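Long-range contact in polymerase X (Deinococcus radiodurans, PDB 2W9M), which probably extends DNA by adding deoxyribonucleotides to its 3' end, as a zinc-binding family X DNA polymerase implicated in DNA repair: residues A[397-410]-A[417-430]. Residues are numbered along the deposited sequence; the frame is centred on the assembly and turned at random.
With ZN (zinc ion), chain E; ZN (zinc ion), chain D.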
# COMPACT_ATOMS: atom_id res chain seq x y z
N VAL A 397 -2.84 21.46 3.76
CA VAL A 397 -1.44 21.84 3.64
C VAL A 397 -0.98 21.49 2.22
O VAL A 397 -1.14 20.36 1.78
CB VAL A 397 -0.58 21.11 4.70
CG1 VAL A 397 0.88 21.13 4.32
CG2 VAL A 397 -0.79 21.74 6.07
N ALA A 398 -0.44 22.46 1.50
CA ALA A 398 -0.11 22.25 0.09
C ALA A 398 1.26 21.62 -0.09
O ALA A 398 2.27 22.12 0.41
CB ALA A 398 -0.19 23.56 -0.68
N GLY A 399 1.30 20.52 -0.82
CA GLY A 399 2.55 19.86 -1.11
C GLY A 399 2.62 19.38 -2.54
O GLY A 399 1.75 19.67 -3.36
N SER A 400 3.69 18.65 -2.84
CA SER A 400 3.85 18.05 -4.16
C SER A 400 4.72 16.82 -4.03
O SER A 400 5.62 16.78 -3.19
CB SER A 400 4.49 19.06 -5.12
OG SER A 400 4.85 18.44 -6.34
N GLU A 401 4.46 15.80 -4.84
CA GLU A 401 5.36 14.67 -4.90
C GLU A 401 6.33 14.88 -6.05
O GLU A 401 6.04 14.52 -7.19
CB GLU A 401 4.62 13.34 -5.07
CG GLU A 401 5.55 12.15 -4.93
CD GLU A 401 4.85 10.82 -5.11
OE1 GLU A 401 3.62 10.83 -5.31
OE2 GLU A 401 5.54 9.78 -5.03
N VAL A 402 7.48 15.48 -5.74
CA VAL A 402 8.46 15.86 -6.74
C VAL A 402 9.29 14.65 -7.17
O VAL A 402 9.89 13.97 -6.34
CB VAL A 402 9.38 16.95 -6.19
CG1 VAL A 402 10.41 17.38 -7.23
CG2 VAL A 402 8.56 18.14 -5.71
N ASP A 403 9.31 14.40 -8.48
CA ASP A 403 10.06 13.28 -9.03
C ASP A 403 11.55 13.57 -8.92
O ASP A 403 11.99 14.70 -9.10
CB ASP A 403 9.67 13.06 -10.50
CG ASP A 403 9.79 11.60 -10.93
OD1 ASP A 403 10.82 10.96 -10.62
OD2 ASP A 403 8.85 11.09 -11.59
N ILE A 404 12.32 12.53 -8.59
CA ILE A 404 13.78 12.64 -8.54
C ILE A 404 14.36 12.25 -9.89
O ILE A 404 14.28 11.08 -10.29
CB ILE A 404 14.36 11.72 -7.45
CG1 ILE A 404 13.76 12.07 -6.08
CG2 ILE A 404 15.87 11.83 -7.42
CD1 ILE A 404 14.09 11.06 -5.00
N LEU A 405 14.92 13.22 -10.61
CA LEU A 405 15.51 12.95 -11.91
C LEU A 405 16.66 11.97 -11.75
O LEU A 405 17.19 11.81 -10.65
CB LEU A 405 15.98 14.25 -12.58
CG LEU A 405 14.93 15.36 -12.62
CD1 LEU A 405 15.46 16.62 -13.28
CD2 LEU A 405 13.66 14.89 -13.31
N ASP A 406 17.04 11.30 -12.83
CA ASP A 406 17.98 10.18 -12.75
C ASP A 406 19.36 10.55 -12.22
O ASP A 406 20.15 9.67 -11.88
CB ASP A 406 18.09 9.44 -14.09
CG ASP A 406 18.62 10.32 -15.20
OD1 ASP A 406 18.39 11.54 -15.14
OD2 ASP A 406 19.25 9.78 -16.14
N ASP A 407 19.65 11.85 -12.14
CA ASP A 407 20.94 12.29 -11.64
C ASP A 407 20.90 12.74 -10.17
O ASP A 407 21.93 13.07 -9.58
CB ASP A 407 21.54 13.40 -12.53
CG ASP A 407 20.68 14.66 -12.58
OD1 ASP A 407 19.83 14.85 -11.68
OD2 ASP A 407 20.87 15.46 -13.51
N GLY A 408 19.71 12.74 -9.58
CA GLY A 408 19.55 13.12 -8.19
C GLY A 408 18.89 14.47 -7.98
O GLY A 408 18.52 14.83 -6.86
N SER A 409 18.74 15.23 -9.06
CA SER A 409 18.12 16.55 -8.98
C SER A 409 16.59 16.43 -8.96
O SER A 409 16.04 15.38 -9.27
CB SER A 409 18.57 17.43 -10.15
OG SER A 409 18.13 16.90 -11.39
N LEU A 410 15.92 17.51 -8.58
CA LEU A 410 14.47 17.50 -8.40
C LEU A 410 13.70 18.08 -9.59
O LEU A 410 14.19 18.96 -10.30
CB LEU A 410 14.09 18.24 -7.11
CG LEU A 410 14.00 17.43 -5.81
CD1 LEU A 410 14.90 16.19 -5.84
CD2 LEU A 410 14.30 18.31 -4.61
N LEU A 417 9.48 25.05 -5.42
CA LEU A 417 9.42 24.24 -4.21
C LEU A 417 9.22 25.13 -2.98
O LEU A 417 8.75 24.66 -1.94
CB LEU A 417 10.70 23.41 -4.04
CG LEU A 417 11.01 22.40 -5.14
CD1 LEU A 417 12.31 21.66 -4.84
CD2 LEU A 417 9.85 21.42 -5.29
N GLY A 418 9.61 26.39 -3.10
CA GLY A 418 9.52 27.34 -2.00
C GLY A 418 8.11 27.82 -1.70
O GLY A 418 7.84 28.33 -0.62
N GLU A 419 7.21 27.65 -2.67
CA GLU A 419 5.81 28.05 -2.50
C GLU A 419 5.03 27.02 -1.69
O GLU A 419 3.95 27.31 -1.17
CB GLU A 419 5.13 28.22 -3.85
CG GLU A 419 5.49 29.48 -4.61
CD GLU A 419 4.49 29.80 -5.71
OE1 GLU A 419 4.80 29.55 -6.90
OE2 GLU A 419 3.38 30.30 -5.38
N LEU A 420 5.57 25.81 -1.58
CA LEU A 420 4.87 24.69 -0.97
C LEU A 420 5.03 24.66 0.55
O LEU A 420 6.03 25.13 1.10
CB LEU A 420 5.34 23.38 -1.60
CG LEU A 420 5.07 23.24 -3.10
CD1 LEU A 420 5.85 22.09 -3.71
CD2 LEU A 420 3.58 23.07 -3.34
N ASP A 421 4.03 24.11 1.23
CA ASP A 421 4.11 23.95 2.67
C ASP A 421 5.01 22.77 3.04
O ASP A 421 5.64 22.77 4.09
CB ASP A 421 2.71 23.76 3.26
CG ASP A 421 1.81 24.95 3.00
OD1 ASP A 421 2.33 26.08 2.90
OD2 ASP A 421 0.58 24.76 2.89
N TYR A 422 5.06 21.78 2.15
CA TYR A 422 5.95 20.64 2.33
C TYR A 422 6.20 19.93 1.00
O TYR A 422 5.37 19.97 0.09
CB TYR A 422 5.39 19.66 3.37
CG TYR A 422 4.32 18.74 2.84
CD1 TYR A 422 4.54 17.37 2.74
CD2 TYR A 422 3.09 19.24 2.45
CE1 TYR A 422 3.56 16.52 2.26
CE2 TYR A 422 2.10 18.40 1.97
CZ TYR A 422 2.34 17.04 1.88
OH TYR A 422 1.36 16.21 1.41
N VAL A 423 7.36 19.28 0.90
CA VAL A 423 7.79 18.60 -0.31
C VAL A 423 8.08 17.12 -0.07
O VAL A 423 8.85 16.77 0.82
CB VAL A 423 9.08 19.23 -0.86
CG1 VAL A 423 9.51 18.52 -2.13
CG2 VAL A 423 8.89 20.73 -1.09
N VAL A 424 7.45 16.25 -0.87
CA VAL A 424 7.78 14.83 -0.87
C VAL A 424 8.63 14.54 -2.09
O VAL A 424 8.34 15.04 -3.18
CB VAL A 424 6.50 13.95 -0.93
CG1 VAL A 424 6.87 12.46 -0.99
CG2 VAL A 424 5.59 14.23 0.26
N VAL A 425 9.70 13.76 -1.93
CA VAL A 425 10.50 13.33 -3.07
C VAL A 425 10.39 11.82 -3.27
O VAL A 425 10.29 11.06 -2.31
CB VAL A 425 11.98 13.73 -2.93
CG1 VAL A 425 12.10 15.23 -2.79
CG2 VAL A 425 12.62 13.02 -1.76
N SER A 426 10.41 11.39 -4.53
CA SER A 426 10.17 9.99 -4.85
C SER A 426 10.77 9.61 -6.19
O SER A 426 10.92 10.45 -7.08
CB SER A 426 8.66 9.72 -4.89
OG SER A 426 8.07 9.94 -3.62
N VAL A 427 11.08 8.33 -6.34
CA VAL A 427 11.52 7.77 -7.62
C VAL A 427 10.32 7.17 -8.35
O VAL A 427 9.55 6.41 -7.78
CB VAL A 427 12.58 6.67 -7.42
CG1 VAL A 427 13.07 6.16 -8.76
CG2 VAL A 427 13.74 7.19 -6.60
N HIS A 428 10.16 7.54 -9.62
CA HIS A 428 9.10 7.01 -10.46
C HIS A 428 9.62 6.69 -11.86
O HIS A 428 8.85 6.47 -12.80
CB HIS A 428 7.94 8.00 -10.56
CG HIS A 428 7.05 8.02 -9.35
ND1 HIS A 428 6.26 6.95 -8.99
CD2 HIS A 428 6.81 8.99 -8.44
CE1 HIS A 428 5.58 7.25 -7.90
NE2 HIS A 428 5.90 8.48 -7.54
N SER A 429 10.95 6.67 -11.99
CA SER A 429 11.61 6.42 -13.26
C SER A 429 12.99 5.83 -13.01
O SER A 429 13.54 5.96 -11.92
CB SER A 429 11.74 7.73 -14.04
OG SER A 429 12.63 8.61 -13.38
N ASN A 430 13.55 5.18 -14.03
CA ASN A 430 14.91 4.63 -13.94
C ASN A 430 15.10 3.62 -12.81
O ASN A 430 15.91 3.82 -11.92
CB ASN A 430 15.92 5.76 -13.78
CG ASN A 430 16.13 6.54 -15.06
OD1 ASN A 430 15.56 7.62 -15.24
ND2 ASN A 430 16.94 6.00 -15.96
ZN ZN E . 4.66 7.92 -5.52
ZN ZN D . 2.27 9.30 -4.41
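Glu-401, Val-402 and Asp-403 run parallel to Val-424, Val-425 and Ser-426 in neighbouring strands whose axes cross at -27°, stitched by alternating bonds: Val-424 N to Ser-400 O, Val-402 N to Val-424 O, Ser-426 N to Val-402 O and Ile-404 N to Ser-426 O. At the start of the pairing, Asp-421 grips Ala-398 twice: its own N reaches Ala-398 O (2.8 Å), while its OD2 accepts from Ala-398 N at 2.9 Å, nearly straight (162°) but out of the carboxylate plane. An alanine in place of Asp-421 would keep the backbone bond but is likely to leave Ala-398 N without its carboxylate acceptor. Gly-399 suits its place because the Tyr-422 ring lies against its backbone, CE2 3.4 Å from Gly-399 CA, where any side chain would collide; Tyr-422 OH bonds to His-332 N.

Near its C-terminal end, the face carrying Glu-401 and Ser-426 becomes polar and holds metal. With CG anti to the backbone N (chi1 -171°) and the chain extended beyond it, Glu-401 bridges two zinc ions: OE1 binds one at 2.2 Å, OE2 the other at 2.1 Å. His-428 NE2 joins Glu-401 OE2 on that second ion, its ring steeply turned from the carboxylate and steadied by a bond from ND1 to Gly-90 O. Ser-426 OG, small and polar, lies 2.9 Å from Glu-401 OE2. His-456 completes the protein ligands of the ion shared with His-428; His-332, His-334 and Asp-516 complete those of the other. The other face is largely apolar: Val-402 CG2 touches Leu-417 CD2 (3.5 Å) and Val-423 CG1, beta-branched valines suiting the extended strands while Leu-417 reaches over from the connecting helix.

This beta-alpha-beta unit, with short helix 414-417 in its connection, lies inside the parallel sheet of the PHP domain, between strands 358-364 and 453-454; Ile-404 and Leu-410 pack on helix 435-446, Ala-398 on helix 376-391.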